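Local coordinates for protein hypothetical bacterial 6-phosphogluconolactonase (Bacteroides fragilis, PDB 3SCY) that probably hydrolyses 6-phosphogluconolactone to 6-phosphogluconate, as a putative lactonase built on a seven-bladed beta-propeller, at residues G300-G305 and G340-I345; N310-P315 and Y319-C324; H265-G270 and F333-A338; F224-N229 and K271-S276. All blocks are in the same frame, centred on the assembly; numbering follows the deposited sequence.

Contact 1 of 4, residues G300-G305 and G340-I345; sequences GYQLTG and GLLTDI. With NA (sodium ion), chain E.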
loop_
_atom_site.group_PDB
_atom_site.type_symbol
_atom_site.label_atom_id
_atom_site.label_comp_id
_atom_site.label_asym_id
_atom_site.label_seq_id
_atom_site.Cartn_x
_atom_site.Cartn_y
_atom_site.Cartn_z
ATOM N N GLY A 300 -14.370 16.968 -3.862
ATOM C CA GLY A 300 -15.361 16.095 -4.476
ATOM C C GLY A 300 -15.370 14.707 -3.888
ATOM O O GLY A 300 -14.634 14.413 -2.934
ATOM N N TYR A 301 -16.235 13.861 -4.453
ATOM C CA TYR A 301 -16.384 12.492 -3.980
ATOM C C TYR A 301 -16.874 11.636 -5.128
ATOM O O TYR A 301 -17.816 12.029 -5.843
ATOM C CB TYR A 301 -17.397 12.431 -2.802
ATOM C CG TYR A 301 -17.263 11.127 -2.047
ATOM C CD1 TYR A 301 -16.321 10.984 -1.036
ATOM C CD2 TYR A 301 -18.076 10.031 -2.349
ATOM C CE1 TYR A 301 -16.144 9.770 -0.373
ATOM C CE2 TYR A 301 -17.927 8.822 -1.670
ATOM C CZ TYR A 301 -16.986 8.712 -0.658
ATOM O OH TYR A 301 -16.810 7.540 0.033
ATOM N N GLN A 302 -16.251 10.472 -5.306
ATOM C CA GLN A 302 -16.635 9.557 -6.373
ATOM C C GLN A 302 -17.066 8.225 -5.800
ATOM O O GLN A 302 -16.256 7.518 -5.209
ATOM C CB GLN A 302 -15.458 9.366 -7.347
ATOM C CG GLN A 302 -15.734 8.288 -8.416
ATOM C CD GLN A 302 -16.807 8.674 -9.395
ATOM O OE1 GLN A 302 -16.669 9.637 -10.142
ATOM N NE2 GLN A 302 -17.905 7.952 -9.406
ATOM N N LEU A 303 -18.326 7.867 -6.013
ATOM C CA LEU A 303 -18.823 6.565 -5.577
ATOM C C LEU A 303 -18.241 5.491 -6.461
ATOM O O LEU A 303 -18.124 5.675 -7.669
ATOM C CB LEU A 303 -20.350 6.531 -5.613
ATOM C CG LEU A 303 -21.043 7.401 -4.554
ATOM C CD1 LEU A 303 -22.537 7.497 -4.832
ATOM C CD2 LEU A 303 -20.857 6.809 -3.139
ATOM N N THR A 304 -17.867 4.369 -5.858
ATOM C CA THR A 304 -17.263 3.291 -6.631
ATOM C C THR A 304 -18.029 2.009 -6.431
ATOM O O THR A 304 -19.020 1.976 -5.702
ATOM C CB THR A 304 -15.799 3.069 -6.139
ATOM O OG1 THR A 304 -15.807 2.717 -4.759
ATOM C CG2 THR A 304 -14.883 4.271 -6.370
ATOM N N GLY A 305 -17.493 0.942 -7.001
ATOM C CA GLY A 305 -17.936 -0.418 -6.711
ATOM C C GLY A 305 -17.661 -0.711 -5.242
ATOM O O GLY A 305 -17.008 0.077 -4.535
ATOM N N GLY A 340 -9.334 17.759 -10.403
ATOM C CA GLY A 340 -9.165 16.577 -9.558
ATOM C C GLY A 340 -10.307 15.581 -9.666
ATOM O O GLY A 340 -10.192 14.464 -9.150
ATOM N N LEU A 341 -11.406 15.952 -10.366
ATOM C CA LEU A 341 -12.612 15.126 -10.461
ATOM C C LEU A 341 -12.467 13.929 -11.375
ATOM O O LEU A 341 -11.627 13.900 -12.281
ATOM C CB LEU A 341 -13.827 15.963 -10.855
ATOM C CG LEU A 341 -14.101 17.164 -9.953
ATOM C CD1 LEU A 341 -15.327 17.923 -10.442
ATOM C CD2 LEU A 341 -14.225 16.753 -8.446
ATOM N N LEU A 342 -13.289 12.918 -11.105
ATOM C CA LEU A 342 -13.195 11.612 -11.750
ATOM C C LEU A 342 -14.399 11.292 -12.619
ATOM O O LEU A 342 -15.521 11.704 -12.299
ATOM C CB LEU A 342 -13.063 10.534 -10.659
ATOM C CG LEU A 342 -11.913 10.709 -9.684
ATOM C CD1 LEU A 342 -11.904 9.594 -8.637
ATOM C CD2 LEU A 342 -10.552 10.734 -10.422
ATOM N N THR A 343 -14.161 10.521 -13.714
ATOM C CA THR A 343 -15.185 10.059 -14.658
ATOM C C THR A 343 -14.989 8.580 -14.939
ATOM O O THR A 343 -13.931 8.199 -15.440
ATOM C CB THR A 343 -15.136 10.863 -15.975
ATOM O OG1 THR A 343 -15.231 12.255 -15.696
ATOM C CG2 THR A 343 -16.238 10.449 -16.961
ATOM N N ASP A 344 -15.994 7.749 -14.642
ATOM C CA ASP A 344 -15.944 6.320 -14.951
ATOM C C ASP A 344 -15.990 6.169 -16.472
ATOM O O ASP A 344 -16.941 6.638 -17.125
ATOM C CB ASP A 344 -17.095 5.564 -14.264
ATOM C CG ASP A 344 -17.036 4.050 -14.353
ATOM O OD1 ASP A 344 -16.170 3.519 -15.107
ATOM O OD2 ASP A 344 -17.855 3.393 -13.697
ATOM N N ILE A 345 -14.944 5.538 -17.039
ATOM C CA ILE A 345 -14.833 5.357 -18.490
ATOM C C ILE A 345 -15.487 4.042 -18.923
ATOM O O ILE A 345 -15.543 3.765 -20.126
ATOM C CB ILE A 345 -13.372 5.474 -18.997
ATOM C CG1 ILE A 345 -12.501 4.261 -18.570
ATOM C CG2 ILE A 345 -12.742 6.821 -18.646
ATOM C CD1 ILE A 345 -11.084 4.253 -19.243
HETATM NA NA NA E . -17.165 11.757 -10.603
HETATM O O HOH W 1 -18.770 11.814 -8.588
HETATM O O HOH W 2 -15.623 13.100 -8.920
HETATM O O HOH W 3 -18.883 11.429 -12.055
HETATM O O HOH W 4 -17.379 14.380 -10.906
#

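Contact 2 of 4, residues N310-P315 and Y319-C324; sequences NFIITP and YLLVAC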
loop_
_atom_site.group_PDB
_atom_site.type_symbol
_atom_site.label_atom_id
_atom_site.label_comp_id
_atom_site.label_asym_id
_atom_site.label_seq_id
_atom_site.Cartn_x
_atom_site.Cartn_y
_atom_site.Cartn_z
ATOM N N ASN A 310 -8.127 -0.753 -2.124
ATOM C CA ASN A 310 -6.898 -0.321 -2.762
ATOM C C ASN A 310 -7.196 0.349 -4.080
ATOM O O ASN A 310 -8.152 -0.018 -4.755
ATOM C CB ASN A 310 -6.016 -1.569 -3.002
ATOM C CG ASN A 310 -4.695 -1.258 -3.670
ATOM O OD1 ASN A 310 -4.589 -1.200 -4.898
ATOM N ND2 ASN A 310 -3.692 -0.949 -2.874
ATOM N N PHE A 311 -6.380 1.349 -4.447
ATOM C CA PHE A 311 -6.499 1.952 -5.750
ATOM C C PHE A 311 -5.106 2.442 -6.145
ATOM O O PHE A 311 -4.156 2.314 -5.369
ATOM C CB PHE A 311 -7.582 3.069 -5.790
ATOM C CG PHE A 311 -7.324 4.292 -4.960
ATOM C CD1 PHE A 311 -7.684 4.328 -3.613
ATOM C CD2 PHE A 311 -6.768 5.433 -5.531
ATOM C CE1 PHE A 311 -7.439 5.474 -2.845
ATOM C CE2 PHE A 311 -6.511 6.568 -4.755
ATOM C CZ PHE A 311 -6.853 6.577 -3.419
ATOM N N ILE A 312 -4.974 2.972 -7.370
ATOM C CA ILE A 312 -3.690 3.462 -7.857
ATOM C C ILE A 312 -3.954 4.538 -8.900
ATOM O O ILE A 312 -5.003 4.517 -9.562
ATOM C CB ILE A 312 -2.848 2.290 -8.429
ATOM C CG1 ILE A 312 -1.373 2.698 -8.653
ATOM C CG2 ILE A 312 -3.495 1.680 -9.704
ATOM C CD1 ILE A 312 -0.443 1.481 -8.845
ATOM N N ILE A 313 -2.998 5.475 -9.060
ATOM C CA ILE A 313 -3.044 6.508 -10.102
ATOM C C ILE A 313 -1.919 6.181 -11.099
ATOM O O ILE A 313 -0.796 5.863 -10.696
ATOM C CB ILE A 313 -2.918 7.924 -9.495
ATOM C CG1 ILE A 313 -4.052 8.168 -8.481
ATOM C CG2 ILE A 313 -2.921 8.998 -10.603
ATOM C CD1 ILE A 313 -3.950 9.461 -7.711
ATOM N N THR A 314 -2.207 6.304 -12.398
ATOM C CA THR A 314 -1.166 6.064 -13.403
ATOM C C THR A 314 -0.063 7.128 -13.282
ATOM O O THR A 314 -0.346 8.270 -12.894
ATOM C CB THR A 314 -1.778 6.039 -14.796
ATOM O OG1 THR A 314 -2.442 7.295 -15.069
ATOM C CG2 THR A 314 -2.721 4.837 -15.003
ATOM N N PRO A 315 1.195 6.792 -13.688
ATOM C CA PRO A 315 2.295 7.772 -13.572
ATOM C C PRO A 315 2.041 9.096 -14.308
ATOM O O PRO A 315 2.517 10.132 -13.845
ATOM C CB PRO A 315 3.494 7.034 -14.182
ATOM C CG PRO A 315 3.197 5.587 -13.908
ATOM C CD PRO A 315 1.697 5.469 -14.114
ATOM N N TYR A 319 -5.310 8.432 -15.202
ATOM C CA TYR A 319 -6.339 7.518 -14.711
ATOM C C TYR A 319 -6.118 7.112 -13.260
ATOM O O TYR A 319 -4.983 7.074 -12.758
ATOM C CB TYR A 319 -6.398 6.226 -15.566
ATOM C CG TYR A 319 -6.790 6.450 -17.003
ATOM C CD1 TYR A 319 -8.114 6.705 -17.353
ATOM C CD2 TYR A 319 -5.845 6.388 -18.019
ATOM C CE1 TYR A 319 -8.482 6.917 -18.680
ATOM C CE2 TYR A 319 -6.202 6.609 -19.351
ATOM C CZ TYR A 319 -7.527 6.864 -19.676
ATOM O OH TYR A 319 -7.929 7.098 -20.985
ATOM N N LEU A 320 -7.251 6.837 -12.594
ATOM C CA LEU A 320 -7.312 6.335 -11.232
ATOM C C LEU A 320 -8.096 5.020 -11.279
ATOM O O LEU A 320 -9.253 4.979 -11.741
ATOM C CB LEU A 320 -7.978 7.391 -10.326
ATOM C CG LEU A 320 -7.892 7.118 -8.815
ATOM C CD1 LEU A 320 -7.984 8.409 -8.005
ATOM C CD2 LEU A 320 -8.965 6.126 -8.364
ATOM N N LEU A 321 -7.411 3.932 -10.890
ATOM C CA LEU A 321 -7.973 2.589 -10.951
ATOM C C LEU A 321 -8.313 2.103 -9.576
ATOM O O LEU A 321 -7.459 2.172 -8.683
ATOM C CB LEU A 321 -6.977 1.613 -11.597
ATOM C CG LEU A 321 -6.625 1.829 -13.074
ATOM C CD1 LEU A 321 -5.658 2.981 -13.277
ATOM C CD2 LEU A 321 -5.932 0.594 -13.644
ATOM N N VAL A 322 -9.563 1.643 -9.388
ATOM C CA VAL A 322 -10.065 1.210 -8.085
ATOM C C VAL A 322 -10.353 -0.288 -8.037
ATOM O O VAL A 322 -11.208 -0.770 -8.775
ATOM C CB VAL A 322 -11.343 1.977 -7.675
ATOM C CG1 VAL A 322 -11.792 1.573 -6.271
ATOM C CG2 VAL A 322 -11.122 3.484 -7.756
ATOM N N ALA A 323 -9.667 -1.011 -7.143
ATOM C CA ALA A 323 -9.949 -2.427 -6.929
ATOM C C ALA A 323 -11.167 -2.530 -6.018
ATOM O O ALA A 323 -11.131 -2.024 -4.890
ATOM C CB ALA A 323 -8.743 -3.105 -6.291
ATOM N N CYS A 324 -12.250 -3.156 -6.499
ATOM C CA CYS A 324 -13.478 -3.283 -5.708
ATOM C C CYS A 324 -13.617 -4.750 -5.353
ATOM O O CYS A 324 -14.020 -5.555 -6.194
ATOM C CB CYS A 324 -14.677 -2.755 -6.482
ATOM S SG CYS A 324 -14.526 -1.026 -6.981
#

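Contact 3 of 4, residues H265-G270 and F333-A338; sequences HLSPDG and FERDQA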
loop_
_atom_site.group_PDB
_atom_site.type_symbol
_atom_site.label_atom_id
_atom_site.label_comp_id
_atom_site.label_asym_id
_atom_site.label_seq_id
_atom_site.Cartn_x
_atom_site.Cartn_y
_atom_site.Cartn_z
ATOM N N HIS A 265 -3.599 8.130 -1.898
ATOM C CA HIS A 265 -2.651 8.427 -2.951
ATOM C C HIS A 265 -2.718 9.869 -3.367
ATOM O O HIS A 265 -3.794 10.466 -3.418
ATOM C CB HIS A 265 -2.895 7.562 -4.212
ATOM C CG HIS A 265 -2.697 6.103 -3.994
ATOM N ND1 HIS A 265 -1.466 5.507 -4.205
ATOM C CD2 HIS A 265 -3.569 5.168 -3.553
ATOM C CE1 HIS A 265 -1.628 4.236 -3.880
ATOM N NE2 HIS A 265 -2.869 3.988 -3.460
ATOM N N LEU A 266 -1.554 10.419 -3.682
ATOM C CA LEU A 266 -1.464 11.732 -4.253
ATOM C C LEU A 266 -1.400 11.584 -5.749
ATOM O O LEU A 266 -0.769 10.634 -6.253
ATOM C CB LEU A 266 -0.185 12.446 -3.753
ATOM C CG LEU A 266 -0.241 13.042 -2.368
ATOM C CD1 LEU A 266 1.133 13.215 -1.798
ATOM C CD2 LEU A 266 -0.939 14.394 -2.379
ATOM N N SER A 267 -1.965 12.552 -6.484
ATOM C CA SER A 267 -1.750 12.591 -7.923
ATOM C C SER A 267 -0.224 12.822 -8.164
ATOM O O SER A 267 0.436 13.465 -7.326
ATOM C CB SER A 267 -2.607 13.679 -8.590
ATOM O OG SER A 267 -2.391 14.968 -8.041
ATOM N N PRO A 268 0.342 12.301 -9.258
ATOM C CA PRO A 268 1.788 12.515 -9.510
ATOM C C PRO A 268 2.208 13.991 -9.523
ATOM O O PRO A 268 3.325 14.269 -9.095
ATOM C CB PRO A 268 2.011 11.856 -10.876
ATOM C CG PRO A 268 0.943 10.818 -10.966
ATOM C CD PRO A 268 -0.263 11.447 -10.299
ATOM N N ASP A 269 1.325 14.954 -9.942
ATOM C CA ASP A 269 1.649 16.381 -9.946
ATOM C C ASP A 269 1.553 17.006 -8.536
ATOM O O ASP A 269 1.865 18.186 -8.375
ATOM C CB ASP A 269 0.776 17.142 -10.970
ATOM C CG ASP A 269 -0.732 17.115 -10.710
ATOM O OD1 ASP A 269 -1.145 16.661 -9.620
ATOM O OD2 ASP A 269 -1.490 17.582 -11.590
ATOM N N GLY A 270 1.108 16.217 -7.552
ATOM C CA GLY A 270 0.988 16.610 -6.151
ATOM C C GLY A 270 -0.151 17.566 -5.835
ATOM O O GLY A 270 -0.264 18.041 -4.697
ATOM N N PHE A 333 -11.232 5.159 -13.760
ATOM C CA PHE A 333 -11.693 6.546 -13.770
ATOM C C PHE A 333 -10.707 7.458 -14.453
ATOM O O PHE A 333 -9.504 7.365 -14.231
ATOM C CB PHE A 333 -11.956 7.086 -12.347
ATOM C CG PHE A 333 -13.034 6.349 -11.601
ATOM C CD1 PHE A 333 -12.724 5.229 -10.825
ATOM C CD2 PHE A 333 -14.355 6.782 -11.644
ATOM C CE1 PHE A 333 -13.733 4.519 -10.170
ATOM C CE2 PHE A 333 -15.360 6.063 -11.003
ATOM C CZ PHE A 333 -15.042 4.964 -10.234
ATOM N N GLU A 334 -11.204 8.332 -15.312
ATOM C CA GLU A 334 -10.360 9.341 -15.917
ATOM C C GLU A 334 -10.312 10.536 -14.967
ATOM O O GLU A 334 -11.349 10.907 -14.415
ATOM C CB GLU A 334 -10.886 9.733 -17.310
ATOM C CG GLU A 334 -9.957 10.703 -18.018
ATOM C CD GLU A 334 -10.239 11.011 -19.474
ATOM O OE1 GLU A 334 -11.126 10.355 -20.069
ATOM O OE2 GLU A 334 -9.537 11.888 -20.028
ATOM N N ARG A 335 -9.126 11.107 -14.758
ATOM C CA ARG A 335 -8.887 12.274 -13.917
ATOM C C ARG A 335 -8.888 13.544 -14.706
ATOM O O ARG A 335 -8.215 13.642 -15.734
ATOM C CB ARG A 335 -7.517 12.196 -13.240
ATOM C CG ARG A 335 -7.391 11.183 -12.139
ATOM C CD ARG A 335 -6.109 11.388 -11.328
ATOM N NE ARG A 335 -6.079 12.641 -10.574
ATOM C CZ ARG A 335 -5.346 13.707 -10.880
ATOM N NH1 ARG A 335 -4.496 13.669 -11.900
ATOM N NH2 ARG A 335 -5.443 14.815 -10.157
ATOM N N ASP A 336 -9.569 14.555 -14.188
ATOM C CA ASP A 336 -9.465 15.878 -14.770
ATOM C C ASP A 336 -8.340 16.512 -13.998
ATOM O O ASP A 336 -8.458 16.688 -12.781
ATOM C CB ASP A 336 -10.797 16.640 -14.656
ATOM C CG ASP A 336 -10.755 18.024 -15.287
ATOM O OD1 ASP A 336 -9.696 18.684 -15.207
ATOM O OD2 ASP A 336 -11.799 18.479 -15.778
ATOM N N GLN A 337 -7.211 16.787 -14.670
ATOM C CA GLN A 337 -6.010 17.272 -13.977
ATOM C C GLN A 337 -6.163 18.701 -13.438
ATOM O O GLN A 337 -5.480 19.050 -12.475
ATOM C CB GLN A 337 -4.750 17.111 -14.862
ATOM C CG GLN A 337 -4.655 15.671 -15.433
ATOM C CD GLN A 337 -3.323 14.967 -15.330
ATOM O OE1 GLN A 337 -2.716 14.846 -14.256
ATOM N NE2 GLN A 337 -2.915 14.354 -16.429
ATOM N N ALA A 338 -7.135 19.462 -13.937
ATOM C CA ALA A 338 -7.389 20.820 -13.478
ATOM C C ALA A 338 -8.384 20.900 -12.302
ATOM O O ALA A 338 -8.377 21.894 -11.581
ATOM C CB ALA A 338 -7.899 21.655 -14.634
HETATM O O HOH W 5 -0.923 14.327 -12.045
HETATM O O HOH W 6 -4.106 17.028 -11.146
#

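Contact 4 of 4, residues F224-N229 and K271-S276; sequences FAYLIN and KYLYAS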
loop_
_atom_site.group_PDB
_atom_site.type_symbol
_atom_site.label_atom_id
_atom_site.label_comp_id
_atom_site.label_asym_id
_atom_site.label_seq_id
_atom_site.Cartn_x
_atom_site.Cartn_y
_atom_site.Cartn_z
ATOM N N PHE A 224 6.092 16.499 3.152
ATOM C CA PHE A 224 4.794 16.258 3.763
ATOM C C PHE A 224 4.465 14.791 3.692
ATOM O O PHE A 224 4.893 14.109 2.754
ATOM C CB PHE A 224 3.683 17.050 3.062
ATOM C CG PHE A 224 3.836 18.545 3.184
ATOM C CD1 PHE A 224 3.527 19.196 4.371
ATOM C CD2 PHE A 224 4.359 19.290 2.139
ATOM C CE1 PHE A 224 3.701 20.579 4.496
ATOM C CE2 PHE A 224 4.529 20.676 2.258
ATOM C CZ PHE A 224 4.212 21.308 3.439
ATOM N N ALA A 225 3.722 14.307 4.686
ATOM C CA ALA A 225 3.229 12.937 4.720
ATOM C C ALA A 225 1.741 12.970 4.995
ATOM O O ALA A 225 1.223 13.923 5.591
ATOM C CB ALA A 225 3.960 12.122 5.777
ATOM N N TYR A 226 1.038 11.928 4.564
ATOM C CA TYR A 226 -0.412 11.851 4.721
ATOM C C TYR A 226 -0.793 10.469 5.162
ATOM O O TYR A 226 -0.325 9.483 4.587
ATOM C CB TYR A 226 -1.128 12.219 3.409
ATOM C CG TYR A 226 -0.772 13.613 2.957
ATOM C CD1 TYR A 226 -1.522 14.714 3.366
ATOM C CD2 TYR A 226 0.285 13.831 2.079
ATOM C CE1 TYR A 226 -1.162 16.011 2.994
ATOM C CE2 TYR A 226 0.656 15.118 1.700
ATOM C CZ TYR A 226 -0.083 16.202 2.143
ATOM O OH TYR A 226 0.281 17.460 1.739
ATOM N N LEU A 227 -1.598 10.401 6.208
ATOM C CA LEU A 227 -2.050 9.151 6.774
ATOM C C LEU A 227 -3.550 8.993 6.645
ATOM O O LEU A 227 -4.279 9.945 6.931
ATOM C CB LEU A 227 -1.670 9.138 8.276
ATOM C CG LEU A 227 -2.248 8.040 9.159
ATOM C CD1 LEU A 227 -1.615 6.682 8.843
ATOM C CD2 LEU A 227 -2.052 8.382 10.660
ATOM N N ILE A 228 -4.003 7.796 6.238
ATOM C CA ILE A 228 -5.424 7.484 6.196
ATOM C C ILE A 228 -5.713 6.606 7.409
ATOM O O ILE A 228 -5.033 5.587 7.611
ATOM C CB ILE A 228 -5.941 6.874 4.856
ATOM C CG1 ILE A 228 -7.481 6.760 4.895
ATOM C CG2 ILE A 228 -5.269 5.511 4.518
ATOM C CD1 ILE A 228 -8.156 6.489 3.601
ATOM N N ASN A 229 -6.727 7.004 8.201
ATOM C CA ASN A 229 -7.136 6.300 9.408
ATOM C C ASN A 229 -8.371 5.495 9.116
ATOM O O ASN A 229 -9.405 6.071 8.746
ATOM C CB ASN A 229 -7.365 7.302 10.525
ATOM C CG ASN A 229 -6.077 7.935 10.969
ATOM O OD1 ASN A 229 -5.162 7.258 11.418
ATOM N ND2 ASN A 229 -5.975 9.242 10.830
ATOM N N LYS A 271 -0.991 17.857 -6.831
ATOM C CA LYS A 271 -2.078 18.825 -6.668
ATOM C C LYS A 271 -3.329 18.261 -5.973
ATOM O O LYS A 271 -4.098 19.049 -5.397
ATOM C CB LYS A 271 -2.473 19.409 -8.021
ATOM C CG LYS A 271 -1.482 20.450 -8.520
ATOM C CD LYS A 271 -2.046 21.226 -9.702
ATOM C CE LYS A 271 -1.063 22.246 -10.229
ATOM N NZ LYS A 271 -1.640 23.039 -11.345
ATOM N N TYR A 272 -3.531 16.925 -5.998
ATOM C CA TYR A 272 -4.712 16.341 -5.387
ATOM C C TYR A 272 -4.369 15.125 -4.622
ATOM O O TYR A 272 -3.408 14.431 -4.955
ATOM C CB TYR A 272 -5.792 15.982 -6.443
ATOM C CG TYR A 272 -6.375 17.206 -7.107
ATOM C CD1 TYR A 272 -7.412 17.921 -6.510
ATOM C CD2 TYR A 272 -5.827 17.705 -8.283
ATOM C CE1 TYR A 272 -7.878 19.108 -7.066
ATOM C CE2 TYR A 272 -6.284 18.889 -8.845
ATOM C CZ TYR A 272 -7.320 19.577 -8.244
ATOM O OH TYR A 272 -7.755 20.764 -8.793
ATOM N N LEU A 273 -5.124 14.900 -3.547
ATOM C CA LEU A 273 -5.015 13.737 -2.682
ATOM C C LEU A 273 -6.339 12.978 -2.753
ATOM O O LEU A 273 -7.417 13.581 -2.693
ATOM C CB LEU A 273 -4.682 14.146 -1.247
ATOM C CG LEU A 273 -4.447 12.951 -0.290
ATOM C CD1 LEU A 273 -3.271 13.173 0.578
ATOM C CD2 LEU A 273 -5.691 12.617 0.544
ATOM N N TYR A 274 -6.252 11.645 -2.790
ATOM C CA TYR A 274 -7.421 10.785 -2.849
ATOM C C TYR A 274 -7.382 9.790 -1.706
ATOM O O TYR A 274 -6.312 9.257 -1.389
ATOM C CB TYR A 274 -7.440 10.021 -4.200
ATOM C CG TYR A 274 -7.528 10.961 -5.379
ATOM C CD1 TYR A 274 -6.382 11.541 -5.924
ATOM C CD2 TYR A 274 -8.756 11.263 -5.959
ATOM C CE1 TYR A 274 -6.465 12.463 -6.974
ATOM C CE2 TYR A 274 -8.847 12.127 -7.051
ATOM C CZ TYR A 274 -7.703 12.745 -7.536
ATOM O OH TYR A 274 -7.819 13.624 -8.586
ATOM N N ALA A 275 -8.549 9.511 -1.112
ATOM C CA ALA A 275 -8.628 8.554 -0.023
ATOM C C ALA A 275 -9.887 7.739 -0.171
ATOM O O ALA A 275 -10.944 8.314 -0.448
ATOM C CB ALA A 275 -8.593 9.270 1.323
ATOM N N SER A 276 -9.794 6.408 -0.053
ATOM C CA SER A 276 -10.974 5.582 -0.259
ATOM C C SER A 276 -11.674 5.194 1.034
ATOM O O SER A 276 -11.050 5.163 2.097
ATOM C CB SER A 276 -10.637 4.334 -1.071
ATOM O OG SER A 276 -9.832 3.404 -0.347
#

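Contact 1 of 4, residues G300-G305 and G340-I345
Gln302 and Leu342 face each other from two separate strands, 300-303 and 342-344, whose backbones stay too far apart to pair: Gln302 CA and Leu342 CA are 6.7 Å from each other. A sodium ion joins them instead. It binds Gln302 OE1 at 2.2 Å and the backbone oxygen Leu342 O at 2.4 Å, and four waters raise its ligand count to six. The two protein oxygens, OE1 of Gln302 and O of Leu342, come within 3.2 Å of each other, a closeness probably tolerated because both bind the same cation.

The Gln302 side chain first extends, with CG opposite the backbone N (chi1 174°), and then bends at chi2 to bring its amide to the metal. The amide is fixed in rotation from its other end, where Gln302 NE2 donates to Leu303 O over 2.9 Å in a nearly straight bond of 178°. The sodium ion probably polarises the amide and strengthens this donor. Two metal waters extend the grip to the main chain, one donating to Tyr301 O, the other accepting from Leu342 N. Away from the metal the contact is aliphatic: Leu342 CD1 packs on Gln302 CB at 3.8 Å, and Phe333 also touches the glutamine.

Here a hydrated cation links the outermost strands of two consecutive blades at the rim of the seven-bladed beta-propeller.

Contact 2 of 4, residues N310-P315 and Y319-C324
Ile312 and Leu321 form an antiparallel hydrogen-bonded pair at the middle of a beta hairpin, made by the first two strands of a propeller blade. Leu321 N donates to Ile312 O over 2.8 Å, and Leu321 O in return accepts Ile312 N. Two residues toward the open end, Ala323 N donates to Asn310 O. At the turn end the pairing closes with Thr314 N on Tyr319 O at 2.9 Å, while the next donor is met by a side chain: Tyr319 N reaches Thr314 OG1 at 3.1 Å, with 168° at the hydrogen. That hydroxyl, placed between its own backbone N and carbonyl carbon (chi1 59°), is also hydrogen-bonded to Asn316 OD1 in the turn.

Polar atoms that turn away from the partner strand are satisfied beyond the hairpin. Phe311 N is taken by Asp263 OD2 of the preceding blade, and Asn310 OD1 accepts from Leu357 N on the other flank. Leu320 and Val322 bond by their backbones to the third strand of the same blade.

Apolar groups pack both faces. Ile312 and Leu321 run side by side, CG2 of Ile312 meeting CB of Leu321 at 4.0 Å. On the opposite face Leu320 crosses both Phe311 and Ile313, its CD1 4.0 Å from Ile313 CG1 and its CD2 3.7 Å from CD2 of the Phe311 ring.

Contact 3 of 4, residues H265-G270 and F333-A338
The guanidinium of Arg335 carries the CB of Ser267 over one face, 3.4 Å above the plane and displaced toward the rim on the NH2 side. In the plane, at its edge, lie Gln337 OE1 and a water molecule; Arg335 NH1 donates to Gly317 O and only weakly to Gln337 OE1. With NE held by Tyr274 OH, bonds from NE, NH1 and NH2 fix the plane of the group; the serine meets its face by packing.

This is a junction between loops of neighbouring propeller blades: a type I turn, Ser267 to Gly270, faces the end of strand 333-335. The carboxylate of Asp269 and the amide of Gln337, with planes 46° apart, do not touch directly, and water spans the gap. One water donates to Asp269 OD2 at 2.7 Å and to Gln337 O, and accepts from Arg335 NH2 at 2.8 Å. A second accepts from Asp269 N and donates to Gln337 OE1 at 2.9 Å.

The carboxylate is itself steadied by its own turn and the residue after it. Its OD1 accepts from Lys271 N as well as from the serine hydroxyl, the latter through a short bond of 2.6 Å from Ser267 OG to Asp269 OD1.

Contact 4 of 4, residues F224-N229 and K271-S276
Tyr226 opens the contact with its ring laid under a methyl of Leu273, where the second strands of two adjacent propeller blades, 224-229 and 272-276, pack face to face. The strands run 19° from parallel with axes 8.7 Å apart at closest, the spacing of stacked sheets rather than of paired strands.

The tyrosine ring is held beside its backbone N (chi1 -59°), and Leu273 CD1 sits over its face, 3.9 Å from the centroid and 28° off the normal, a CH-pi contact. The methyl is displaced toward the root of the ring, 3.5 Å from Tyr226 CG and 3.7 Å from Tyr226 CB. The far end of the tyrosine is polar: its OH is hydrogen-bonded to Gly294 O.

Leu227 turns away, and its side chain touches Phe238 and Pro213. Ile228 again faces the neighbouring blade, in a layer that also includes Ile264 of strand 261-266. Two conformers are modelled for this isoleucine, and the contacts of its tip hold for one of them, so they are less certain: in that copy Ile228 CD1 lies 3.6 Å from Ala275 CB, and the same Ile228 CD1 is 3.5 Å from Ser276 O.

Overall arrangement
Together the contacts sample three consecutive blades. Contact 2 is the sole pairing within a blade, buried and rich in backbone bonds; the other three join one blade to the next. Among these, contact 4 is core and almost entirely apolar, contact 3 is partly buried and relies on water and an arginine, and contact 1 lies at the surface, where a metal ion does the joining. Strand 329-335 of contact 3 pairs with strands from contacts 1 and 2, so the blade 310-350 serves all three. Tyr274 ties in contact 4: besides the arginine of contact 3, its hydroxyl meets Gly340 O, while its ring packs against Leu320 and Ile313.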